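Local coordinates for DUF115 domain-containing protein (Magnetospirillum magneticum AMB-1, PDB 5MU5) that probably transfers a sugar onto flagellin as a Maf-type glycosyltransferase involved in the formation of bacterial flagella, at residues R64-A69 with L131-P136; H123-G128 with D208-F213; Y253-D258 with V353-R358. All blocks are in the same frame, centred on the assembly; numbering follows the deposited sequence.

Contact 1. Residues R64-A69 with L131-P136; sequences RIEDMA and LGYQLP
I65, E66 and A69 of helix 61-71 lie against Y133 and Q134, where the chain enters helix 134-142; the backbones come closest at E66 and Q134, their CA atoms 5.4 Å apart. The second helix belongs to a beta-alpha-beta crossover: it follows strand 123-127 and leads on to strand 146-150, which lies next to 123-127 in the four-stranded parallel sheet of the Maf N-terminal domain. Between R64 and A69 the chain is regular helix, so I65, E66 and A69 share the flank that meets Y133 and Q134. The two segments meet by van der Waals contact, the polar bonds of their side chains being made to other residues. I65 sets its CG2 methyl 4.0 Å from Y133 CB, the two side chains crossing at about a right angle, while A69 CB rests 4.3 Å from Q134 CB. E66 runs extended beyond CG, which stands beside the backbone N (chi1 -76°), and brings OE2 to 3.9 Å from Y133 CB; its carboxylate is nearly perpendicular to the tyrosine ring. That approach is packing; the charge of OE2 is met by R62, one turn back on the same helix. The phenol of Y133 leads away from the helix, and its OH reaches the carbonyl of L47. Q134 takes a folded shape, with CG between its own N and carbonyl carbon (chi1 66°) and a second bend at chi2, -79°. This brings NE2 back to hydrogen-bond L129 O in the preceding glycine-rich loop. The other amide atom, Q134 OE1, is buried without a polar partner in the model, 4.0 Å from I65 CG1.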
ATOM      1  N   ARG A  64      -4.219 -15.975  36.901  1.00 56.13           N
ATOM      2  CA  ARG A  64      -2.954 -15.771  36.204  1.00 58.29           C
ATOM      3  C   ARG A  64      -3.114 -14.796  35.029  1.00 55.94           C
ATOM      4  O   ARG A  64      -2.362 -13.829  34.907  1.00 51.04           O
ATOM      5  CB  ARG A  64      -2.390 -17.116  35.722  1.00 65.03           C
ATOM      6  CG  ARG A  64      -1.084 -17.030  34.926  1.00 71.12           C
ATOM      7  CD  ARG A  64      -0.448 -18.399  34.651  1.00 76.39           C
ATOM      8  NE  ARG A  64       1.020 -18.289  34.534  1.00 81.86           N
ATOM      9  CZ  ARG A  64       1.928 -18.762  35.405  1.00 84.32           C
ATOM     10  NH1 ARG A  64       1.576 -19.460  36.486  1.00 87.86           N
ATOM     11  NH2 ARG A  64       3.224 -18.563  35.177  1.00 82.42           N
ATOM     12  N   ILE A  65      -4.120 -15.038  34.191  1.00 53.68           N
ATOM     13  CA  ILE A  65      -4.346 -14.207  33.019  1.00 51.53           C
ATOM     14  C   ILE A  65      -4.741 -12.782  33.428  1.00 50.02           C
ATOM     15  O   ILE A  65      -4.303 -11.802  32.805  1.00 44.43           O
ATOM     16  CB  ILE A  65      -5.378 -14.842  32.033  1.00 53.14           C
ATOM     17  CG1 ILE A  65      -5.244 -14.234  30.648  1.00 53.80           C
ATOM     18  CG2 ILE A  65      -6.824 -14.667  32.472  1.00 54.36           C
ATOM     19  CD1 ILE A  65      -3.874 -14.445  30.031  1.00 52.39           C
ATOM     20  N   GLU A  66      -5.540 -12.665  34.486  1.00 50.31           N
ATOM     21  CA  GLU A  66      -5.968 -11.355  34.964  1.00 51.79           C
ATOM     22  C   GLU A  66      -4.811 -10.570  35.553  1.00 52.34           C
ATOM     23  O   GLU A  66      -4.749  -9.353  35.386  1.00 52.63           O
ATOM     24  CB  GLU A  66      -7.120 -11.475  35.965  1.00 54.71           C
ATOM     25  CG  GLU A  66      -8.469 -11.790  35.305  1.00 57.34           C
ATOM     26  CD  GLU A  66      -9.625 -11.896  36.296  1.00 59.68           C
ATOM     27  OE1 GLU A  66      -9.385 -11.878  37.520  1.00 67.87           O
ATOM     28  OE2 GLU A  66     -10.782 -12.002  35.854  1.00 62.60           O
ATOM     29  N   ASP A  67      -3.896 -11.266  36.234  1.00 53.41           N
ATOM     30  CA  ASP A  67      -2.717 -10.630  36.820  1.00 55.18           C
ATOM     31  C   ASP A  67      -1.761 -10.151  35.736  1.00 54.52           C
ATOM     32  O   ASP A  67      -1.117  -9.112  35.886  1.00 52.53           O
ATOM     33  CB  ASP A  67      -1.979 -11.578  37.805  1.00 58.00           C
ATOM     34  CG  ASP A  67      -2.726 -11.756  39.146  1.00 61.55           C
ATOM     35  OD1 ASP A  67      -3.618 -10.936  39.459  1.00 62.56           O
ATOM     36  OD2 ASP A  67      -2.430 -12.725  39.887  1.00 62.77           O
ATOM     37  N   MET A  68      -1.648 -10.915  34.655  1.00 56.15           N
ATOM     38  CA  MET A  68      -0.806 -10.507  33.536  1.00 58.70           C
ATOM     39  C   MET A  68      -1.330  -9.234  32.898  1.00 54.83           C
ATOM     40  O   MET A  68      -0.539  -8.369  32.553  1.00 57.05           O
ATOM     41  CB  MET A  68      -0.701 -11.598  32.487  1.00 64.72           C
ATOM     42  CG  MET A  68       0.151 -12.752  32.952  1.00 75.69           C
ATOM     43  SD  MET A  68       0.202 -14.106  31.766  1.00 94.89           S
ATOM     44  CE  MET A  68       0.955 -13.304  30.342  1.00 93.42           C
ATOM     45  N   ALA A  69      -2.650  -9.117  32.758  1.00 49.92           N
ATOM     46  CA  ALA A  69      -3.260  -7.923  32.171  1.00 48.97           C
ATOM     47  C   ALA A  69      -3.024  -6.721  33.076  1.00 47.92           C
ATOM     48  O   ALA A  69      -2.685  -5.645  32.611  1.00 46.69           O
ATOM     49  CB  ALA A  69      -4.754  -8.135  31.926  1.00 48.41           C
ATOM     50  N   LEU A 131     -11.884 -17.150  27.278  1.00 42.51           N
ATOM     51  CA  LEU A 131     -13.159 -16.720  27.816  1.00 41.80           C
ATOM     52  C   LEU A 131     -13.208 -15.227  28.065  1.00 41.19           C
ATOM     53  O   LEU A 131     -14.192 -14.719  28.577  1.00 42.12           O
ATOM     54  CB  LEU A 131     -13.519 -17.512  29.076  1.00 43.82           C
ATOM     55  CG  LEU A 131     -13.848 -18.986  28.778  1.00 43.47           C
ATOM     56  CD1 LEU A 131     -14.180 -19.745  30.053  1.00 46.26           C
ATOM     57  CD2 LEU A 131     -15.001 -19.116  27.794  1.00 43.80           C
ATOM     58  N   GLY A 132     -12.155 -14.515  27.687  1.00 41.48           N
ATOM     59  CA  GLY A 132     -12.169 -13.061  27.740  1.00 40.93           C
ATOM     60  C   GLY A 132     -12.025 -12.417  29.094  1.00 43.11           C
ATOM     61  O   GLY A 132     -12.308 -11.234  29.244  1.00 43.86           O
ATOM     62  N   TYR A 133     -11.573 -13.173  30.086  1.00 45.84           N
ATOM     63  CA  TYR A 133     -11.323 -12.620  31.421  1.00 47.44           C
ATOM     64  C   TYR A 133     -10.367 -11.396  31.393  1.00 49.49           C
ATOM     65  O   TYR A 133     -10.497 -10.483  32.199  1.00 55.38           O
ATOM     66  CB  TYR A 133     -10.751 -13.703  32.339  1.00 47.74           C
ATOM     67  CG  TYR A 133     -11.699 -14.849  32.644  1.00 48.39           C
ATOM     68  CD1 TYR A 133     -12.978 -14.599  33.130  1.00 50.25           C
ATOM     69  CD2 TYR A 133     -11.303 -16.175  32.488  1.00 47.91           C
ATOM     70  CE1 TYR A 133     -13.849 -15.627  33.432  1.00 52.39           C
ATOM     71  CE2 TYR A 133     -12.163 -17.217  32.794  1.00 51.12           C
ATOM     72  CZ  TYR A 133     -13.443 -16.932  33.263  1.00 53.15           C
ATOM     73  OH  TYR A 133     -14.333 -17.933  33.576  1.00 56.46           O
ATOM     74  N   GLN A 134      -9.423 -11.366  30.460  1.00 47.55           N
ATOM     75  CA  GLN A 134      -8.505 -10.228  30.341  1.00 47.18           C
ATOM     76  C   GLN A 134      -9.158  -8.923  29.885  1.00 47.27           C
ATOM     77  O   GLN A 134      -8.718  -7.850  30.288  1.00 48.57           O
ATOM     78  CB  GLN A 134      -7.315 -10.559  29.402  1.00 47.55           C
ATOM     79  CG  GLN A 134      -7.643 -10.801  27.921  1.00 47.69           C
ATOM     80  CD  GLN A 134      -8.210 -12.191  27.621  1.00 47.90           C
ATOM     81  OE1 GLN A 134      -8.403 -12.998  28.520  1.00 50.77           O
ATOM     82  NE2 GLN A 134      -8.477 -12.464  26.356  1.00 50.20           N
ATOM     83  N   LEU A 135     -10.213  -9.010  29.077  1.00 48.75           N
ATOM     84  CA  LEU A 135     -10.820  -7.816  28.428  1.00 48.81           C
ATOM     85  C   LEU A 135     -11.236  -6.650  29.309  1.00 48.17           C
ATOM     86  O   LEU A 135     -10.826  -5.532  29.056  1.00 50.87           O
ATOM     87  CB  LEU A 135     -12.005  -8.201  27.532  1.00 48.80           C
ATOM     88  CG  LEU A 135     -11.659  -8.849  26.204  1.00 48.50           C
ATOM     89  CD1 LEU A 135     -12.948  -9.167  25.463  1.00 51.52           C
ATOM     90  CD2 LEU A 135     -10.764  -7.963  25.351  1.00 48.93           C
ATOM     91  N   PRO A 136     -12.072  -6.890  30.322  1.00 49.71           N
ATOM     92  CA  PRO A 136     -12.429  -5.766  31.172  1.00 48.43           C
ATOM     93  C   PRO A 136     -11.212  -4.965  31.598  1.00 47.80           C
ATOM     94  O   PRO A 136     -11.214  -3.751  31.489  1.00 50.06           O
ATOM     95  CB  PRO A 136     -13.061  -6.432  32.397  1.00 49.19           C
ATOM     96  CG  PRO A 136     -13.537  -7.765  31.936  1.00 48.43           C
ATOM     97  CD  PRO A 136     -12.713  -8.153  30.747  1.00 49.66           C
TER

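Contact 2. Residues H123-G128 with D208-F213; sequences HMVCLG and DWTRLF
H123 O is gripped twice where the two parallel strands begin to pair: a water donates to it at 2.6 Å, and R211 N reaches it in a weak bond of 3.4 Å. The same water accepts from R211 N, so one backbone N-H is shared between the carbonyl and the water. A second water joins the entry to the ladder, accepting from H123 N and donating to T210 OG1 at 2.6 Å; that hydroxyl is also bonded to V207 O. Further on the pairing is direct. V125 N donates to R211 O at 2.9 Å, nearly straight at 176°. F213 N answers to V125 O, L127 N donates to F213 O at 2.7 Å, and the ladder runs on to A215. Strand 211-214 is thereby laid along the edge of the four-stranded parallel sheet, of Rossmann-like order, while strand 123-127 pairs on its other side with strand 146-150. Side chains fall on two faces. With M124 lie C126, R211 and F213, turned to helix 134-142; M124 and R211 run side by side, and the bend at the end of the methionine (chi3 -70°) brings its CE to 3.7 Å from R211 CB. The guanidinium goes beyond, to Q141 and D142 of that helix. On the other face V125 CB meets L212 CD2 at 3.9 Å, facing helices 188-202 and 219-235. The direct hydrogen bonds between the strands all join backbone atoms and the side-chain contacts between strands are mainly apolar, so the main chain sets the register, and water makes up for the looser pairing at its start.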
ATOM      1  N   HIS A 123      -5.142   1.569  19.162  1.00 39.15           N
ATOM      2  CA  HIS A 123      -5.470   0.181  18.863  1.00 36.14           C
ATOM      3  C   HIS A 123      -5.092  -0.753  19.982  1.00 37.39           C
ATOM      4  O   HIS A 123      -4.120  -0.534  20.703  1.00 40.26           O
ATOM      5  CB  HIS A 123      -4.718  -0.277  17.623  1.00 35.71           C
ATOM      6  CG  HIS A 123      -5.076   0.472  16.379  1.00 34.71           C
ATOM      7  ND1 HIS A 123      -6.222   0.196  15.669  1.00 35.39           N
ATOM      8  CD2 HIS A 123      -4.431   1.442  15.689  1.00 34.20           C
ATOM      9  CE1 HIS A 123      -6.273   0.963  14.597  1.00 36.89           C
ATOM     10  NE2 HIS A 123      -5.202   1.740  14.592  1.00 35.33           N
ATOM     11  N   MET A 124      -5.882  -1.802  20.124  1.00 38.01           N
ATOM     12  CA  MET A 124      -5.591  -2.896  21.032  1.00 41.93           C
ATOM     13  C   MET A 124      -5.722  -4.178  20.249  1.00 40.22           C
ATOM     14  O   MET A 124      -6.743  -4.397  19.583  1.00 39.21           O
ATOM     15  CB  MET A 124      -6.590  -2.951  22.161  1.00 46.56           C
ATOM     16  CG  MET A 124      -6.496  -4.254  22.923  1.00 54.15           C
ATOM     17  SD  MET A 124      -7.248  -4.115  24.531  1.00 69.23           S
ATOM     18  CE  MET A 124      -6.034  -3.034  25.309  1.00 68.57           C
ATOM     19  N   VAL A 125      -4.709  -5.028  20.336  1.00 38.55           N
ATOM     20  CA  VAL A 125      -4.715  -6.310  19.629  1.00 38.70           C
ATOM     21  C   VAL A 125      -4.638  -7.491  20.600  1.00 38.55           C
ATOM     22  O   VAL A 125      -3.674  -7.635  21.331  1.00 42.38           O
ATOM     23  CB  VAL A 125      -3.545  -6.400  18.650  1.00 39.78           C
ATOM     24  CG1 VAL A 125      -3.536  -7.763  17.969  1.00 43.41           C
ATOM     25  CG2 VAL A 125      -3.620  -5.296  17.612  1.00 39.29           C
ATOM     26  N   CYS A 126      -5.651  -8.335  20.604  1.00 40.53           N
ATOM     27  CA  CYS A 126      -5.673  -9.515  21.459  1.00 45.37           C
ATOM     28  C   CYS A 126      -5.478 -10.747  20.623  1.00 44.05           C
ATOM     29  O   CYS A 126      -6.281 -11.052  19.734  1.00 43.87           O
ATOM     30  CB  CYS A 126      -6.998  -9.647  22.184  1.00 49.83           C
ATOM     31  SG  CYS A 126      -7.360  -8.197  23.163  1.00 63.32           S
ATOM     32  N   LEU A 127      -4.393 -11.450  20.895  1.00 42.66           N
ATOM     33  CA  LEU A 127      -4.093 -12.657  20.177  1.00 45.19           C
ATOM     34  C   LEU A 127      -4.614 -13.718  21.096  1.00 43.00           C
ATOM     35  O   LEU A 127      -3.993 -14.048  22.104  1.00 42.58           O
ATOM     36  CB  LEU A 127      -2.597 -12.764  19.949  1.00 48.14           C
ATOM     37  CG  LEU A 127      -2.176 -11.500  19.209  1.00 50.59           C
ATOM     38  CD1 LEU A 127      -0.868 -10.976  19.765  1.00 57.11           C
ATOM     39  CD2 LEU A 127      -2.141 -11.759  17.722  1.00 50.94           C
ATOM     40  N   GLY A 128      -5.798 -14.202  20.768  1.00 40.52           N
ATOM     41  CA  GLY A 128      -6.512 -15.114  21.629  1.00 43.04           C
ATOM     42  C   GLY A 128      -7.557 -14.336  22.419  1.00 43.86           C
ATOM     43  O   GLY A 128      -7.364 -13.157  22.769  1.00 45.21           O
ATOM     44  N   ASP A 208       1.395   3.511  17.071  1.00 42.34           N
ATOM     45  CA  ASP A 208       2.272   3.687  18.223  1.00 41.64           C
ATOM     46  C   ASP A 208       1.574   3.371  19.554  1.00 39.64           C
ATOM     47  O   ASP A 208       0.495   3.855  19.827  1.00 39.99           O
ATOM     48  CB  ASP A 208       2.871   5.086  18.274  1.00 41.72           C
ATOM     49  CG  ASP A 208       3.720   5.294  19.509  1.00 43.44           C
ATOM     50  OD1 ASP A 208       4.779   4.660  19.626  1.00 44.40           O
ATOM     51  OD2 ASP A 208       3.327   6.075  20.388  1.00 44.28           O
ATOM     52  N   TRP A 209       2.224   2.542  20.364  1.00 38.95           N
ATOM     53  CA  TRP A 209       1.777   2.205  21.715  1.00 36.73           C
ATOM     54  C   TRP A 209       0.537   1.325  21.720  1.00 37.74           C
ATOM     55  O   TRP A 209      -0.197   1.265  22.711  1.00 38.56           O
ATOM     56  CB  TRP A 209       1.599   3.457  22.566  1.00 37.44           C
ATOM     57  CG  TRP A 209       1.871   3.269  24.047  1.00 38.82           C
ATOM     58  CD1 TRP A 209       1.011   3.520  25.083  1.00 39.95           C
ATOM     59  CD2 TRP A 209       3.086   2.790  24.645  1.00 37.41           C
ATOM     60  NE1 TRP A 209       1.619   3.226  26.284  1.00 40.04           N
ATOM     61  CE2 TRP A 209       2.895   2.778  26.034  1.00 39.10           C
ATOM     62  CE3 TRP A 209       4.323   2.393  24.136  1.00 37.03           C
ATOM     63  CZ2 TRP A 209       3.893   2.380  26.915  1.00 38.10           C
ATOM     64  CZ3 TRP A 209       5.311   1.989  25.022  1.00 37.28           C
ATOM     65  CH2 TRP A 209       5.089   1.978  26.380  1.00 37.70           C
ATOM     66  N   THR A 210       0.316   0.634  20.606  1.00 37.10           N
ATOM     67  CA  THR A 210      -0.710  -0.391  20.513  1.00 36.54           C
ATOM     68  C   THR A 210      -0.414  -1.483  21.561  1.00 39.71           C
ATOM     69  O   THR A 210       0.690  -2.014  21.629  1.00 39.42           O
ATOM     70  CB  THR A 210      -0.715  -1.017  19.091  1.00 37.06           C
ATOM     71  OG1 THR A 210      -1.113  -0.028  18.122  1.00 33.52           O
ATOM     72  CG2 THR A 210      -1.647  -2.230  18.999  1.00 34.52           C
ATOM     73  N   ARG A 211      -1.399  -1.784  22.395  1.00 42.17           N
ATOM     74  CA  ARG A 211      -1.300  -2.854  23.364  1.00 41.96           C
ATOM     75  C   ARG A 211      -1.432  -4.193  22.654  1.00 41.79           C
ATOM     76  O   ARG A 211      -2.365  -4.407  21.875  1.00 40.64           O
ATOM     77  CB  ARG A 211      -2.421  -2.717  24.406  1.00 43.79           C
ATOM     78  CG  ARG A 211      -2.322  -3.674  25.594  1.00 42.88           C
ATOM     79  CD  ARG A 211      -1.227  -3.279  26.562  1.00 43.35           C
ATOM     80  NE  ARG A 211      -1.268  -4.092  27.784  1.00 44.77           N
ATOM     81  CZ  ARG A 211      -2.014  -3.828  28.858  1.00 43.83           C
ATOM     82  NH1 ARG A 211      -2.820  -2.769  28.885  1.00 42.86           N
ATOM     83  NH2 ARG A 211      -1.962  -4.642  29.910  1.00 43.89           N
ATOM     84  N   LEU A 212      -0.494  -5.090  22.938  1.00 41.40           N
ATOM     85  CA  LEU A 212      -0.517  -6.452  22.442  1.00 42.91           C
ATOM     86  C   LEU A 212      -0.729  -7.390  23.631  1.00 44.88           C
ATOM     87  O   LEU A 212      -0.168  -7.158  24.702  1.00 44.98           O
ATOM     88  CB  LEU A 212       0.811  -6.766  21.792  1.00 47.33           C
ATOM     89  CG  LEU A 212       1.216  -5.806  20.675  1.00 48.53           C
ATOM     90  CD1 LEU A 212       2.633  -6.111  20.240  1.00 50.72           C
ATOM     91  CD2 LEU A 212       0.246  -5.933  19.517  1.00 45.72           C
ATOM     92  N   PHE A 213      -1.554  -8.426  23.452  1.00 43.29           N
ATOM     93  CA  PHE A 213      -1.850  -9.360  24.531  1.00 42.69           C
ATOM     94  C   PHE A 213      -2.207 -10.742  23.993  1.00 41.82           C
ATOM     95  O   PHE A 213      -3.058 -10.877  23.123  1.00 43.19           O
ATOM     96  CB  PHE A 213      -2.993  -8.830  25.393  1.00 44.08           C
ATOM     97  CG  PHE A 213      -3.102  -9.510  26.713  1.00 42.97           C
ATOM     98  CD1 PHE A 213      -2.375  -9.043  27.805  1.00 43.04           C
ATOM     99  CD2 PHE A 213      -3.915 -10.635  26.871  1.00 41.53           C
ATOM    100  CE1 PHE A 213      -2.447  -9.696  29.032  1.00 44.14           C
ATOM    101  CE2 PHE A 213      -3.995 -11.283  28.098  1.00 42.47           C
ATOM    102  CZ  PHE A 213      -3.260 -10.819  29.179  1.00 43.11           C
TER
HETATM  103  O   HOH W   1      -2.311   2.157  18.793  1.00 42.15           O
HETATM  104  O   HOH W   2      -3.988   0.006  23.274  1.00 52.52           O

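Contact 3. Residues Y253-D258 with V353-R358; sequences YKNMRD and VDPRVR
The C-terminal end of helix 242-257 docks on the loop that joins neighbouring parallel strands 346-350 and 363-367 of the MptE-like domain, with N255 and K254 meeting V353, P355 and R358. N255 is the polar anchor: its CG stands beside the backbone N (chi1 -80°), and ND2 donates to V353 O at 2.9 Å, from slightly outside the carbonyl plane, while also bonding N351 O. The other amide atom, OD1, lies 3.2 Å from P355 CA. With an alanine in place of N255, the carbonyls of V353 and N351 would probably lose their common donor, and a gap would be likely to open beside P355. One residue back, K254 CB packs 3.5 Å from P355 CG, its amine going on to E648 O. The loop is shaped by an Asx turn, D354 OD1 accepting from R356 N, and R356 grips the same carboxylate side-on. R358 NH1 is modelled 2.4 Å from N255 O, too short to be trusted in detail. The sounder tie is the amide of N255, whose single NH2 group holds two loop carbonyls and so fixes the loop to the helix, with the K254-P355 packing beside it.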
ATOM      1  N   TYR A 253      -1.742  16.543 -16.286  1.00 40.03           N
ATOM      2  CA  TYR A 253      -2.394  17.710 -16.854  1.00 42.48           C
ATOM      3  C   TYR A 253      -1.710  18.062 -18.173  1.00 43.98           C
ATOM      4  O   TYR A 253      -2.364  18.169 -19.194  1.00 42.26           O
ATOM      5  CB  TYR A 253      -2.303  18.889 -15.882  1.00 42.60           C
ATOM      6  CG  TYR A 253      -2.848  20.208 -16.389  1.00 44.37           C
ATOM      7  CD1 TYR A 253      -2.151  20.955 -17.338  1.00 44.87           C
ATOM      8  CD2 TYR A 253      -4.037  20.735 -15.882  1.00 42.82           C
ATOM      9  CE1 TYR A 253      -2.640  22.160 -17.791  1.00 45.17           C
ATOM     10  CE2 TYR A 253      -4.525  21.940 -16.331  1.00 44.99           C
ATOM     11  CZ  TYR A 253      -3.816  22.642 -17.289  1.00 46.14           C
ATOM     12  OH  TYR A 253      -4.275  23.851 -17.734  1.00 50.87           O
ATOM     13  N   LYS A 254      -0.389  18.202 -18.148  1.00 45.32           N
ATOM     14  CA  LYS A 254       0.357  18.609 -19.341  1.00 46.92           C
ATOM     15  C   LYS A 254       0.338  17.541 -20.410  1.00 44.62           C
ATOM     16  O   LYS A 254       0.310  17.851 -21.574  1.00 43.50           O
ATOM     17  CB  LYS A 254       1.805  18.916 -19.003  1.00 48.48           C
ATOM     18  CG  LYS A 254       1.979  20.012 -17.984  1.00 49.79           C
ATOM     19  CD  LYS A 254       1.532  21.353 -18.489  1.00 50.94           C
ATOM     20  CE  LYS A 254       2.507  21.870 -19.520  1.00 53.00           C
ATOM     21  NZ  LYS A 254       2.119  23.236 -19.933  1.00 56.99           N
ATOM     22  N   ASN A 255       0.378  16.284 -20.007  1.00 44.53           N
ATOM     23  CA  ASN A 255       0.327  15.199 -20.964  1.00 44.73           C
ATOM     24  C   ASN A 255      -0.980  15.145 -21.745  1.00 46.23           C
ATOM     25  O   ASN A 255      -0.990  14.724 -22.886  1.00 47.61           O
ATOM     26  CB  ASN A 255       0.534  13.865 -20.255  1.00 44.89           C
ATOM     27  CG  ASN A 255       1.991  13.578 -19.973  1.00 45.17           C
ATOM     28  OD1 ASN A 255       2.862  14.026 -20.713  1.00 42.45           O
ATOM     29  ND2 ASN A 255       2.264  12.809 -18.913  1.00 42.58           N
ATOM     30  N   MET A 256      -2.077  15.561 -21.131  1.00 47.44           N
ATOM     31  CA  MET A 256      -3.383  15.412 -21.753  1.00 49.11           C
ATOM     32  C   MET A 256      -4.004  16.666 -22.311  1.00 48.00           C
ATOM     33  O   MET A 256      -4.971  16.570 -23.047  1.00 49.44           O
ATOM     34  CB  MET A 256      -4.332  14.820 -20.735  1.00 49.66           C
ATOM     35  CG  MET A 256      -4.021  13.372 -20.439  1.00 52.05           C
ATOM     36  SD  MET A 256      -5.030  12.868 -19.068  1.00 57.99           S
ATOM     37  CE  MET A 256      -6.671  12.931 -19.815  1.00 56.37           C
ATOM     38  N   ARG A 257      -3.459  17.816 -21.933  1.00 51.36           N
ATOM     39  CA  ARG A 257      -3.957  19.123 -22.321  1.00 55.05           C
ATOM     40  C   ARG A 257      -4.071  19.278 -23.836  1.00 59.63           C
ATOM     41  O   ARG A 257      -5.145  19.561 -24.343  1.00 58.85           O
ATOM     42  CB  ARG A 257      -3.005  20.207 -21.788  1.00 54.28           C
ATOM     43  CG  ARG A 257      -3.434  21.644 -22.053  1.00 56.06           C
ATOM     44  CD  ARG A 257      -4.631  21.993 -21.192  1.00 57.38           C
ATOM     45  NE  ARG A 257      -5.218  23.267 -21.549  1.00 62.59           N
ATOM     46  CZ  ARG A 257      -6.097  23.449 -22.532  1.00 66.62           C
ATOM     47  NH1 ARG A 257      -6.499  22.435 -23.294  1.00 66.79           N
ATOM     48  NH2 ARG A 257      -6.571  24.666 -22.759  1.00 72.25           N
ATOM     49  N   ASP A 258      -2.943  19.080 -24.519  1.00 67.50           N
ATOM     50  CA  ASP A 258      -2.770  19.370 -25.944  1.00 74.56           C
ATOM     51  C   ASP A 258      -2.348  18.155 -26.734  1.00 77.47           C
ATOM     52  O   ASP A 258      -2.048  17.104 -26.183  1.00 85.37           O
ATOM     53  CB  ASP A 258      -1.592  20.340 -26.140  1.00 78.77           C
ATOM     54  CG  ASP A 258      -1.740  21.630 -25.381  1.00 86.16           C
ATOM     55  OD1 ASP A 258      -2.433  22.547 -25.873  1.00 92.09           O
ATOM     56  OD2 ASP A 258      -1.107  21.747 -24.311  1.00 94.45           O
ATOM     57  N   VAL A 353       4.194  10.348 -16.670  1.00 39.18           N
ATOM     58  CA  VAL A 353       5.571  10.508 -17.132  1.00 37.91           C
ATOM     59  C   VAL A 353       5.846  11.971 -17.481  1.00 40.03           C
ATOM     60  O   VAL A 353       4.916  12.759 -17.736  1.00 40.49           O
ATOM     61  CB  VAL A 353       5.923   9.605 -18.331  1.00 37.54           C
ATOM     62  CG1 VAL A 353       5.715   8.149 -17.950  1.00 36.84           C
ATOM     63  CG2 VAL A 353       5.151   9.989 -19.603  1.00 37.15           C
ATOM     64  N   ASP A 354       7.121  12.344 -17.498  1.00 40.90           N
ATOM     65  CA  ASP A 354       7.478  13.725 -17.812  1.00 43.62           C
ATOM     66  C   ASP A 354       6.831  14.176 -19.142  1.00 41.94           C
ATOM     67  O   ASP A 354       6.958  13.503 -20.138  1.00 43.30           O
ATOM     68  CB  ASP A 354       9.001  13.881 -17.862  1.00 46.15           C
ATOM     69  CG  ASP A 354       9.454  15.356 -17.827  1.00 48.23           C
ATOM     70  OD1 ASP A 354       9.350  16.041 -18.873  1.00 44.92           O
ATOM     71  OD2 ASP A 354       9.930  15.806 -16.752  1.00 46.01           O
ATOM     72  N   PRO A 355       6.149  15.325 -19.163  1.00 44.01           N
ATOM     73  CA  PRO A 355       5.516  15.791 -20.413  1.00 44.13           C
ATOM     74  C   PRO A 355       6.440  15.908 -21.611  1.00 44.35           C
ATOM     75  O   PRO A 355       5.971  15.804 -22.737  1.00 43.46           O
ATOM     76  CB  PRO A 355       4.997  17.183 -20.056  1.00 44.85           C
ATOM     77  CG  PRO A 355       4.834  17.163 -18.590  1.00 45.60           C
ATOM     78  CD  PRO A 355       5.892  16.248 -18.043  1.00 44.16           C
ATOM     79  N   ARG A 356       7.732  16.126 -21.373  1.00 47.08           N
ATOM     80  CA  ARG A 356       8.718  16.258 -22.464  1.00 49.37           C
ATOM     81  C   ARG A 356       9.039  14.940 -23.155  1.00 50.69           C
ATOM     82  O   ARG A 356       9.710  14.925 -24.181  1.00 52.51           O
ATOM     83  CB  ARG A 356      10.026  16.860 -21.935  1.00 48.49           C
ATOM     84  CG  ARG A 356       9.876  18.278 -21.420  1.00 46.01           C
ATOM     85  CD  ARG A 356      11.117  18.712 -20.685  1.00 46.20           C
ATOM     86  NE  ARG A 356      11.239  18.036 -19.401  1.00 47.76           N
ATOM     87  CZ  ARG A 356      12.173  18.304 -18.490  1.00 49.51           C
ATOM     88  NH1 ARG A 356      13.104  19.218 -18.716  1.00 53.63           N
ATOM     89  NH2 ARG A 356      12.186  17.655 -17.350  1.00 50.03           N
ATOM     90  N   VAL A 357       8.586  13.833 -22.580  1.00 50.93           N
ATOM     91  CA  VAL A 357       8.817  12.521 -23.176  1.00 53.59           C
ATOM     92  C   VAL A 357       8.141  12.433 -24.538  1.00 54.98           C
ATOM     93  O   VAL A 357       8.652  11.784 -25.437  1.00 54.09           O
ATOM     94  CB  VAL A 357       8.309  11.382 -22.258  1.00 52.06           C
ATOM     95  CG1 VAL A 357       8.414  10.040 -22.945  1.00 54.58           C
ATOM     96  CG2 VAL A 357       9.112  11.341 -20.969  1.00 51.61           C
ATOM     97  N   ARG A 358       7.001  13.106 -24.673  1.00 61.98           N
ATOM     98  CA  ARG A 358       6.228  13.112 -25.903  1.00 65.25           C
ATOM     99  C   ARG A 358       7.062  13.543 -27.103  1.00 67.65           C
ATOM    100  O   ARG A 358       7.043  12.868 -28.140  1.00 71.13           O
ATOM    101  CB  ARG A 358       4.994  14.013 -25.769  1.00 67.79           C
ATOM    102  CG  ARG A 358       4.058  13.894 -26.967  1.00 75.34           C
ATOM    103  CD  ARG A 358       2.612  13.745 -26.539  1.00 80.66           C
ATOM    104  NE  ARG A 358       1.940  15.028 -26.372  1.00 86.19           N
ATOM    105  CZ  ARG A 358       1.030  15.295 -25.440  1.00 87.58           C
ATOM    106  NH1 ARG A 358       0.702  14.380 -24.526  1.00 82.80           N
ATOM    107  NH2 ARG A 358       0.476  16.505 -25.394  1.00 88.56           N
TER

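From the N terminus, helix 61-71 comes first, then strand 123-127, helix 134-142 and strand 211-214, so contacts 1 and 2 cross rather than nest. Contact 1 closes a loop of 61 residues and contact 2 one of 79. They touch at F213, whose ring packs against I65, A69 and Q134, so that helix 61-71 and the edge of the parallel sheet share one core. Contact 3 opens only after both have closed, with 94 residues between its segments, and ties helix 242-257 to the larger mixed sheet of the MptE-like domain. Its centre lies about 47 Å from that of contact 2 and about 60 Å from that of contact 1.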